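Local coordinates for penicillin-binding protein 2 (Pbp2) (Helicobacter pylori, PDB 5LP5) that probably acts as a penicillin-binding transpeptidase in peptidoglycan synthesis and cell-shape control, and forms a complex with the protein MreC, at residues 315-318 against 319-323; 377-380 against 381-384; 412-415 against 416-420; 437-440 against 441-445. One frame throughout, in Å; residues are numbered along the deposited sequence.

Contact 1: 315-318 against 319-323; sequences MGVG and LSFLE
L319 sits one turn after M315 on helix 314-324 and meets its carbonyl. This buried helix of the transpeptidase domain starts at a probable SxxK motif. L319 N donates to M315 O over 3.1 Å, from above the carbonyl plane. L319 CB also lies 3.3 Å from M315 O, and the rest of the side chain then leads away from the 315-318 turn. S320 N is shared. It bonds to G316 O at 3.3 Å and makes a weak bond to V317 O. S320 OG has a weak bond to T386 on the neighbouring helix 380-389. F321 comes next, and its N donates to V317 O at 3.1 Å, in the carbonyl plane. F321 CG lies beside its own backbone N (chi1 -68°). This turns the ring back along the helix, so that V317 O sits over one face, offset toward the rim. The V317 and F321 side chains run side by side in the same direction, and V317 CG1 meets F321 CZ at 3.6 Å. I327 and I378 also touch the F321 ring. L322 N donates to G318 O at 3.1 Å in a nearly straight bond of 173°, and L322 CG lies beside the same oxygen, at 3.5 Å.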
loop_
_atom_site.group_PDB
_atom_site.type_symbol
_atom_site.label_atom_id
_atom_site.label_comp_id
_atom_site.label_asym_id
_atom_site.label_seq_id
_atom_site.Cartn_x
_atom_site.Cartn_y
_atom_site.Cartn_z
ATOM N N MET A 315 -43.026 21.280 1.775
ATOM C CA MET A 315 -43.789 20.324 0.978
ATOM C C MET A 315 -44.147 19.052 1.783
ATOM O O MET A 315 -45.151 18.382 1.500
ATOM C CB MET A 315 -43.117 20.020 -0.386
ATOM C CG MET A 315 -41.608 19.747 -0.430
ATOM S SD MET A 315 -40.437 21.135 -0.525
ATOM C CE MET A 315 -41.298 22.174 -1.675
ATOM N N GLY A 316 -43.350 18.741 2.800
ATOM C CA GLY A 316 -43.704 17.681 3.749
ATOM C C GLY A 316 -44.852 18.089 4.658
ATOM O O GLY A 316 -45.743 17.289 4.949
ATOM N N VAL A 317 -44.818 19.345 5.092
ATOM C CA VAL A 317 -45.872 19.940 5.927
ATOM C C VAL A 317 -47.194 20.032 5.143
ATOM O O VAL A 317 -48.248 19.597 5.603
ATOM C CB VAL A 317 -45.461 21.362 6.404
ATOM C CG1 VAL A 317 -46.563 22.011 7.223
ATOM C CG2 VAL A 317 -44.172 21.322 7.211
ATOM N N GLY A 318 -47.115 20.616 3.953
ATOM C CA GLY A 318 -48.250 20.693 3.050
ATOM C C GLY A 318 -48.859 19.329 2.818
ATOM O O GLY A 318 -50.079 19.185 2.847
ATOM N N LEU A 319 -48.019 18.318 2.606
ATOM C CA LEU A 319 -48.518 16.967 2.370
ATOM C C LEU A 319 -49.355 16.466 3.552
ATOM O O LEU A 319 -50.331 15.735 3.364
ATOM C CB LEU A 319 -47.369 16.003 2.056
ATOM C CG LEU A 319 -47.775 14.534 1.867
ATOM C CD1 LEU A 319 -48.673 14.360 0.658
ATOM C CD2 LEU A 319 -46.557 13.628 1.769
ATOM N N SER A 320 -48.974 16.860 4.759
ATOM C CA SER A 320 -49.740 16.515 5.948
ATOM C C SER A 320 -51.092 17.238 5.984
ATOM O O SER A 320 -52.104 16.644 6.357
ATOM C CB SER A 320 -48.952 16.864 7.211
ATOM O OG SER A 320 -49.519 16.232 8.355
ATOM N N PHE A 321 -51.108 18.518 5.613
ATOM C CA PHE A 321 -52.357 19.281 5.567
ATOM C C PHE A 321 -53.377 18.573 4.696
ATOM O O PHE A 321 -54.499 18.274 5.128
ATOM C CB PHE A 321 -52.150 20.683 4.978
ATOM C CG PHE A 321 -51.333 21.606 5.832
ATOM C CD1 PHE A 321 -51.167 21.383 7.194
ATOM C CD2 PHE A 321 -50.768 22.739 5.270
ATOM C CE1 PHE A 321 -50.431 22.264 7.961
ATOM C CE2 PHE A 321 -50.034 23.624 6.035
ATOM C CZ PHE A 321 -49.865 23.388 7.381
ATOM N N LEU A 322 -52.971 18.317 3.455
ATOM C CA LEU A 322 -53.848 17.724 2.455
ATOM C C LEU A 322 -54.356 16.374 2.902
ATOM O O LEU A 322 -55.441 15.948 2.508
ATOM C CB LEU A 322 -53.099 17.546 1.141
ATOM C CG LEU A 322 -52.596 18.798 0.444
ATOM C CD1 LEU A 322 -51.600 18.406 -0.642
ATOM C CD2 LEU A 322 -53.767 19.564 -0.133
ATOM N N GLU A 323 -53.555 15.692 3.706
ATOM C CA GLU A 323 -53.870 14.349 4.138
ATOM C C GLU A 323 -54.862 14.345 5.309
ATOM O O GLU A 323 -55.771 13.508 5.367
ATOM C CB GLU A 323 -52.567 13.663 4.516
ATOM C CG GLU A 323 -52.673 12.225 4.966
ATOM C CD GLU A 323 -51.309 11.610 5.163
ATOM O OE1 GLU A 323 -50.295 12.343 5.071
ATOM O OE2 GLU A 323 -51.263 10.395 5.418
#

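Contact 2: 377-380 against 381-384; sequences EISI and EKLS
K382 reaches back over S379 and I378 at the start of helix 380-389. Its CB lies 4.1 Å from I378 CD1, where the two side chains cross obliquely. The same CB is 3.6 Å from S379 OG. K382 CG comes nearer to this hydroxyl, at 3.3 Å, because chi1 of -64° sets CG beside its own backbone N. CD still passes S379 OG at 3.7 Å. Beyond it the extended chain leads away from residues 377-380, and the side chain also touches N324. S379 OG stands between its backbone N and carbonyl carbon (chi1 62°). From there it accepts a weak bond from K382 N at 3.5 Å. S379 O is the stronger acceptor: it takes a nearly straight bond from L383 N at 3.2 Å and a weak one from K382 N. One residue on, S384 N donates to I380 O. On the buried flank I380 CD1 meets L383 CD2 at 4.0 Å. L383 also touches V317 of helix 314-324, and I378 touches N324 of that helix. The arrangement is that of a serine N-cap: the S379 hydroxyl and carbonyl together receive first-turn N-H groups of the helix.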
loop_
_atom_site.group_PDB
_atom_site.type_symbol
_atom_site.label_atom_id
_atom_site.label_comp_id
_atom_site.label_asym_id
_atom_site.label_seq_id
_atom_site.Cartn_x
_atom_site.Cartn_y
_atom_site.Cartn_z
ATOM N N GLU A 377 -54.952 24.504 12.711
ATOM C CA GLU A 377 -55.998 23.491 12.585
ATOM C C GLU A 377 -55.472 22.029 12.589
ATOM O O GLU A 377 -56.268 21.081 12.639
ATOM C CB GLU A 377 -56.841 23.789 11.324
ATOM C CG GLU A 377 -57.417 25.217 11.275
ATOM C CD GLU A 377 -58.135 25.576 9.963
ATOM O OE1 GLU A 377 -58.413 24.673 9.135
ATOM O OE2 GLU A 377 -58.427 26.780 9.754
ATOM N N ILE A 378 -54.146 21.846 12.556
ATOM C CA ILE A 378 -53.545 20.499 12.556
ATOM C C ILE A 378 -52.946 20.158 13.910
ATOM O O ILE A 378 -52.297 20.998 14.539
ATOM C CB ILE A 378 -52.444 20.336 11.459
ATOM C CG1 ILE A 378 -52.029 18.869 11.277
ATOM C CG2 ILE A 378 -51.195 21.151 11.773
ATOM C CD1 ILE A 378 -53.141 17.970 10.784
ATOM N N SER A 379 -53.161 18.924 14.355
ATOM C CA SER A 379 -52.556 18.459 15.603
ATOM C C SER A 379 -51.091 18.127 15.364
ATOM O O SER A 379 -50.746 17.560 14.332
ATOM C CB SER A 379 -53.282 17.230 16.139
ATOM O OG SER A 379 -53.184 16.152 15.239
ATOM N N ILE A 380 -50.232 18.473 16.319
ATOM C CA ILE A 380 -48.804 18.214 16.181
ATOM C C ILE A 380 -48.542 16.717 16.070
ATOM O O ILE A 380 -47.550 16.303 15.470
ATOM C CB ILE A 380 -47.966 18.826 17.341
ATOM C CG1 ILE A 380 -46.466 18.739 17.035
ATOM C CG2 ILE A 380 -48.262 18.132 18.662
ATOM C CD1 ILE A 380 -46.021 19.504 15.805
ATOM N N GLU A 381 -49.425 15.903 16.642
ATOM C CA GLU A 381 -49.258 14.463 16.525
ATOM C C GLU A 381 -49.313 13.973 15.080
ATOM O O GLU A 381 -48.525 13.122 14.678
ATOM C CB GLU A 381 -50.295 13.731 17.360
ATOM C CG GLU A 381 -50.196 12.216 17.220
ATOM C CD GLU A 381 -50.300 11.457 18.551
ATOM O OE1 GLU A 381 -50.503 12.086 19.625
ATOM O OE2 GLU A 381 -50.156 10.213 18.510
ATOM N N LYS A 382 -50.238 14.518 14.303
ATOM C CA LYS A 382 -50.402 14.129 12.890
ATOM C C LYS A 382 -49.373 14.761 11.914
ATOM O O LYS A 382 -48.856 14.091 11.012
ATOM C CB LYS A 382 -51.836 14.422 12.440
ATOM C CG LYS A 382 -52.837 13.577 13.209
ATOM C CD LYS A 382 -54.264 13.725 12.718
ATOM C CE LYS A 382 -55.154 12.746 13.475
ATOM N NZ LYS A 382 -56.578 12.754 13.053
ATOM N N LEU A 383 -49.094 16.049 12.098
ATOM C CA LEU A 383 -48.031 16.722 11.364
ATOM C C LEU A 383 -46.715 15.958 11.532
ATOM O O LEU A 383 -46.063 15.611 10.554
ATOM C CB LEU A 383 -47.868 18.170 11.864
ATOM C CG LEU A 383 -46.755 19.040 11.264
ATOM C CD1 LEU A 383 -47.046 19.263 9.800
ATOM C CD2 LEU A 383 -46.616 20.372 11.967
ATOM N N SER A 384 -46.330 15.699 12.779
ATOM C CA SER A 384 -45.047 15.075 13.066
ATOM C C SER A 384 -44.977 13.670 12.475
ATOM O O SER A 384 -43.912 13.220 12.071
ATOM C CB SER A 384 -44.786 15.030 14.563
ATOM O OG SER A 384 -45.602 14.067 15.177
#

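Contact 3: 412-415 against 416-420; sequences LWKL and KRFNQ
The last turns of helix 411-418, at the surface of the transpeptidase domain, bring W413 against R417 and K414 against F418 and Q420. R417 N donates to W413 O at 3.0 Å, and the two side chains then run side by side in the same direction. W413 CZ2 lies over one face of the guanidinium. Relative to the indole, R417 NH1 is at the ring edge, in its plane, 3.7 Å from CZ2. The two planes are 65° apart, so the groups do not stack flat. R417 CB sits over one indole face, toward the rim. The bend at chi2 (139°) brings R417 CD to 3.8 Å from W413 CZ2, and the bend at chi3 turns the guanidinium from there. Both side chains also touch I407.

K414 is extended and runs past the Q420 carbonyl, with CG 3.7 Å from Q420 O. Its NZ has its partners outside the helix: a salt bridge to D426 and a hydrogen bond to D421 O. K414 O accepts from F418 N at 2.9 Å and, weakly, from N419 N. N419 has positive phi (58°) and is the first residue to leave helical angles. Its N also makes a weak bond to L415 O at 3.0 Å. Beyond N419, Q420 O lies near L415 CD2 (3.2 Å).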
loop_
_atom_site.group_PDB
_atom_site.type_symbol
_atom_site.label_atom_id
_atom_site.label_comp_id
_atom_site.label_asym_id
_atom_site.label_seq_id
_atom_site.Cartn_x
_atom_site.Cartn_y
_atom_site.Cartn_z
ATOM N N LEU A 412 -44.901 14.984 23.036
ATOM C CA LEU A 412 -44.269 14.085 24.000
ATOM C C LEU A 412 -42.792 14.352 24.125
ATOM O O LEU A 412 -42.196 14.030 25.148
ATOM C CB LEU A 412 -44.434 12.623 23.586
ATOM C CG LEU A 412 -45.807 11.952 23.706
ATOM C CD1 LEU A 412 -46.863 12.531 22.755
ATOM C CD2 LEU A 412 -45.629 10.463 23.448
ATOM N N TRP A 413 -42.189 14.898 23.078
ATOM C CA TRP A 413 -40.764 15.161 23.091
ATOM C C TRP A 413 -40.417 16.382 23.944
ATOM O O TRP A 413 -39.467 16.345 24.745
ATOM C CB TRP A 413 -40.246 15.378 21.683
ATOM C CG TRP A 413 -38.819 15.764 21.708
ATOM C CD1 TRP A 413 -37.745 14.936 21.837
ATOM C CD2 TRP A 413 -38.297 17.097 21.657
ATOM N NE1 TRP A 413 -36.590 15.673 21.864
ATOM C CE2 TRP A 413 -36.905 17.001 21.753
ATOM C CE3 TRP A 413 -38.880 18.361 21.554
ATOM C CZ2 TRP A 413 -36.082 18.118 21.724
ATOM C CZ3 TRP A 413 -38.059 19.467 21.519
ATOM C CH2 TRP A 413 -36.677 19.338 21.610
ATOM N N LYS A 414 -41.180 17.462 23.758
ATOM C CA LYS A 414 -40.968 18.687 24.531
ATOM C C LYS A 414 -41.158 18.392 26.010
ATOM O O LYS A 414 -40.423 18.927 26.867
ATOM C CB LYS A 414 -41.926 19.796 24.100
ATOM C CG LYS A 414 -41.587 21.157 24.693
ATOM C CD LYS A 414 -42.479 22.260 24.160
ATOM C CE LYS A 414 -41.901 23.610 24.543
ATOM N NZ LYS A 414 -42.890 24.706 24.415
ATOM N N LEU A 415 -42.114 17.515 26.311
ATOM C CA LEU A 415 -42.333 17.125 27.692
ATOM C C LEU A 415 -41.133 16.388 28.289
ATOM O O LEU A 415 -40.749 16.654 29.406
ATOM C CB LEU A 415 -43.586 16.272 27.844
ATOM C CG LEU A 415 -44.960 16.936 27.973
ATOM C CD1 LEU A 415 -45.921 15.894 28.532
ATOM C CD2 LEU A 415 -44.992 18.186 28.842
ATOM N N LYS A 416 -40.539 15.471 27.541
ATOM C CA LYS A 416 -39.403 14.708 28.052
ATOM C C LYS A 416 -38.121 15.521 28.172
ATOM O O LYS A 416 -37.277 15.215 29.017
ATOM C CB LYS A 416 -39.117 13.482 27.188
ATOM C CG LYS A 416 -38.094 12.533 27.805
ATOM C CD LYS A 416 -37.645 11.446 26.837
ATOM C CE LYS A 416 -36.809 10.388 27.552
ATOM N NZ LYS A 416 -36.390 9.293 26.635
ATOM N N ARG A 417 -37.947 16.541 27.344
ATOM C CA ARG A 417 -36.693 17.292 27.406
ATOM C C ARG A 417 -36.779 18.522 28.277
ATOM O O ARG A 417 -35.869 18.768 29.050
ATOM C CB ARG A 417 -36.185 17.690 26.024
ATOM C CG ARG A 417 -34.796 18.336 26.029
ATOM C CD ARG A 417 -33.923 17.847 24.880
ATOM N NE ARG A 417 -33.083 18.908 24.324
ATOM C CZ ARG A 417 -32.413 18.815 23.172
ATOM N NH1 ARG A 417 -32.457 17.706 22.439
ATOM N NH2 ARG A 417 -31.684 19.837 22.745
ATOM N N PHE A 418 -37.850 19.298 28.121
ATOM C CA PHE A 418 -38.029 20.568 28.839
ATOM C C PHE A 418 -39.052 20.504 30.000
ATOM O O PHE A 418 -39.082 21.392 30.859
ATOM C CB PHE A 418 -38.458 21.682 27.854
ATOM C CG PHE A 418 -37.408 22.078 26.831
ATOM C CD1 PHE A 418 -36.146 21.491 26.804
ATOM C CD2 PHE A 418 -37.700 23.071 25.902
ATOM C CE1 PHE A 418 -35.211 21.884 25.869
ATOM C CE2 PHE A 418 -36.769 23.459 24.963
ATOM C CZ PHE A 418 -35.525 22.862 24.950
ATOM N N ASN A 419 -39.894 19.476 30.004
ATOM C CA ASN A 419 -41.065 19.386 30.902
ATOM C C ASN A 419 -42.051 20.535 30.778
ATOM O O ASN A 419 -42.758 20.855 31.734
ATOM C CB ASN A 419 -40.655 19.233 32.355
ATOM C CG ASN A 419 -40.119 17.860 32.658
ATOM O OD1 ASN A 419 -40.840 16.989 33.170
ATOM N ND2 ASN A 419 -38.837 17.645 32.327
ATOM N N GLN A 420 -42.131 21.125 29.590
ATOM C CA GLN A 420 -43.078 22.213 29.343
ATOM C C GLN A 420 -44.150 21.815 28.352
ATOM O O GLN A 420 -43.913 20.934 27.537
ATOM C CB GLN A 420 -42.334 23.419 28.823
ATOM C CG GLN A 420 -41.198 23.822 29.735
ATOM C CD GLN A 420 -40.497 25.067 29.268
ATOM O OE1 GLN A 420 -40.479 25.365 28.069
ATOM N NE2 GLN A 420 -39.921 25.812 30.215
#

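Contact 4: 437-440 against 441-445; sequences FLAT and PLQVL
A capping box between T440 and Q443 opens helix 441-453 of the transpeptidase domain. T440 is the N-cap. Its OG1 accepts from Q443 N at 3.2 Å, with an N-H...O angle of 153°. The hydroxyl can do so because it sits between its own backbone N and carbonyl carbon (chi1 55°), turned toward the first turn. The return bond runs from T440 N to Q443 OE1 at 3.1 Å, with the donor tilted from the plane of the amide carbonyl. Q443 CG lies beside its own backbone N (chi1 -78°), and the chain extended beyond it carries the amide back past T440. On the way CG passes T440 OG1 at 3.2 Å. The amide is held at both ends, since Q443 NE2 donates to E394 O. This should fix its rotation and satisfies both polar atoms of a buried side chain. Q443 OE1 also lies 3.4 Å from A439 CB.

T440 O starts the backbone bonding of the helix. It accepts from V444 N at 3.2 Å with good geometry, and weakly from Q443 N. V444 CG2 packs 3.7 Å from the same oxygen. P441 follows the cap directly, as the first residue of the helix, where its lack of an N-H costs no bond. P441 touches L255, L561 and W544, so the helix start is packed on the antiparallel sheet. Reciprocal side-chain to backbone bonds between the N-cap and the third helical residue define the capping box, here placed where a buried helix of the penicillin-binding fold begins against its central sheet.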
loop_
_atom_site.group_PDB
_atom_site.type_symbol
_atom_site.label_atom_id
_atom_site.label_comp_id
_atom_site.label_asym_id
_atom_site.label_seq_id
_atom_site.Cartn_x
_atom_site.Cartn_y
_atom_site.Cartn_z
ATOM N N PHE A 437 -36.608 21.997 15.790
ATOM C CA PHE A 437 -36.510 21.078 14.632
ATOM C C PHE A 437 -35.072 21.050 14.118
ATOM O O PHE A 437 -34.526 22.100 13.782
ATOM C CB PHE A 437 -37.464 21.538 13.503
ATOM C CG PHE A 437 -37.828 20.458 12.476
ATOM C CD1 PHE A 437 -37.025 19.349 12.238
ATOM C CD2 PHE A 437 -38.999 20.590 11.725
ATOM C CE1 PHE A 437 -37.392 18.394 11.292
ATOM C CE2 PHE A 437 -39.363 19.638 10.786
ATOM C CZ PHE A 437 -38.557 18.539 10.566
ATOM N N LEU A 438 -34.482 19.850 14.068
ATOM C CA LEU A 438 -33.126 19.644 13.527
ATOM C C LEU A 438 -32.995 18.450 12.562
ATOM O O LEU A 438 -33.539 17.367 12.788
ATOM C CB LEU A 438 -32.133 19.461 14.666
ATOM C CG LEU A 438 -31.981 20.633 15.612
ATOM C CD1 LEU A 438 -31.071 20.221 16.761
ATOM C CD2 LEU A 438 -31.442 21.848 14.878
ATOM N N ALA A 439 -32.245 18.659 11.489
ATOM C CA ALA A 439 -32.014 17.613 10.518
ATOM C C ALA A 439 -30.585 17.650 10.042
ATOM O O ALA A 439 -29.876 18.623 10.281
ATOM C CB ALA A 439 -32.961 17.769 9.349
ATOM N N THR A 440 -30.178 16.551 9.396
ATOM C CA THR A 440 -28.868 16.411 8.745
ATOM C C THR A 440 -29.054 16.650 7.259
ATOM O O THR A 440 -30.113 16.361 6.720
ATOM C CB THR A 440 -28.266 14.992 8.952
ATOM O OG1 THR A 440 -29.188 13.968 8.509
ATOM C CG2 THR A 440 -27.892 14.754 10.425
ATOM N N PRO A 441 -28.033 17.204 6.584
ATOM C CA PRO A 441 -28.067 17.278 5.126
ATOM C C PRO A 441 -28.428 15.971 4.446
ATOM O O PRO A 441 -29.084 15.997 3.414
ATOM C CB PRO A 441 -26.653 17.704 4.771
ATOM C CG PRO A 441 -26.254 18.570 5.908
ATOM C CD PRO A 441 -26.906 17.980 7.127
ATOM N N LEU A 442 -28.043 14.842 5.032
ATOM C CA LEU A 442 -28.488 13.546 4.513
ATOM C C LEU A 442 -30.023 13.397 4.547
ATOM O O LEU A 442 -30.633 12.970 3.566
ATOM C CB LEU A 442 -27.801 12.393 5.244
ATOM C CG LEU A 442 -26.426 11.972 4.683
ATOM C CD1 LEU A 442 -25.739 10.959 5.607
ATOM C CD2 LEU A 442 -26.506 11.374 3.292
ATOM N N GLN A 443 -30.636 13.758 5.664
ATOM C CA GLN A 443 -32.092 13.650 5.814
ATOM C C GLN A 443 -32.825 14.446 4.746
ATOM O O GLN A 443 -33.781 13.939 4.121
ATOM C CB GLN A 443 -32.536 14.077 7.231
ATOM C CG GLN A 443 -32.272 12.978 8.267
ATOM C CD GLN A 443 -32.551 13.371 9.702
ATOM O OE1 GLN A 443 -32.359 14.517 10.103
ATOM N NE2 GLN A 443 -33.003 12.401 10.488
ATOM N N VAL A 444 -32.354 15.676 4.516
ATOM C CA VAL A 444 -32.970 16.580 3.524
ATOM C C VAL A 444 -32.871 15.986 2.117
ATOM O O VAL A 444 -33.835 16.029 1.346
ATOM C CB VAL A 444 -32.299 17.962 3.548
ATOM C CG1 VAL A 444 -32.881 18.870 2.478
ATOM C CG2 VAL A 444 -32.447 18.604 4.920
ATOM N N LEU A 445 -31.699 15.425 1.805
ATOM C CA LEU A 445 -31.427 14.760 0.527
ATOM C C LEU A 445 -32.335 13.564 0.269
ATOM O O LEU A 445 -32.914 13.449 -0.833
ATOM C CB LEU A 445 -29.964 14.301 0.479
ATOM C CG LEU A 445 -29.532 13.456 -0.725
ATOM C CD1 LEU A 445 -29.300 14.294 -1.968
ATOM C CD2 LEU A 445 -28.279 12.678 -0.390
#

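All four contacts lie in the transpeptidase domain. Contacts 1 and 2 touch: their centres are 10 Å apart, and S320 OG lies 3.4 Å from L383 CA. Helix 314-324 and the start of helix 380-389 thus share one packed interface. Contact 3 lies at the surface, about 5 Å from contact 2 and about 15 Å from contact 1 between nearest atoms. Contact 4 comes within about 6 Å of contact 1, again between nearest atoms, and borders the central sheet. M315 of contact 1 touches the probable SxxK motif and V444 of contact 4 lies near it without touching, so both are close to the likely active-site region.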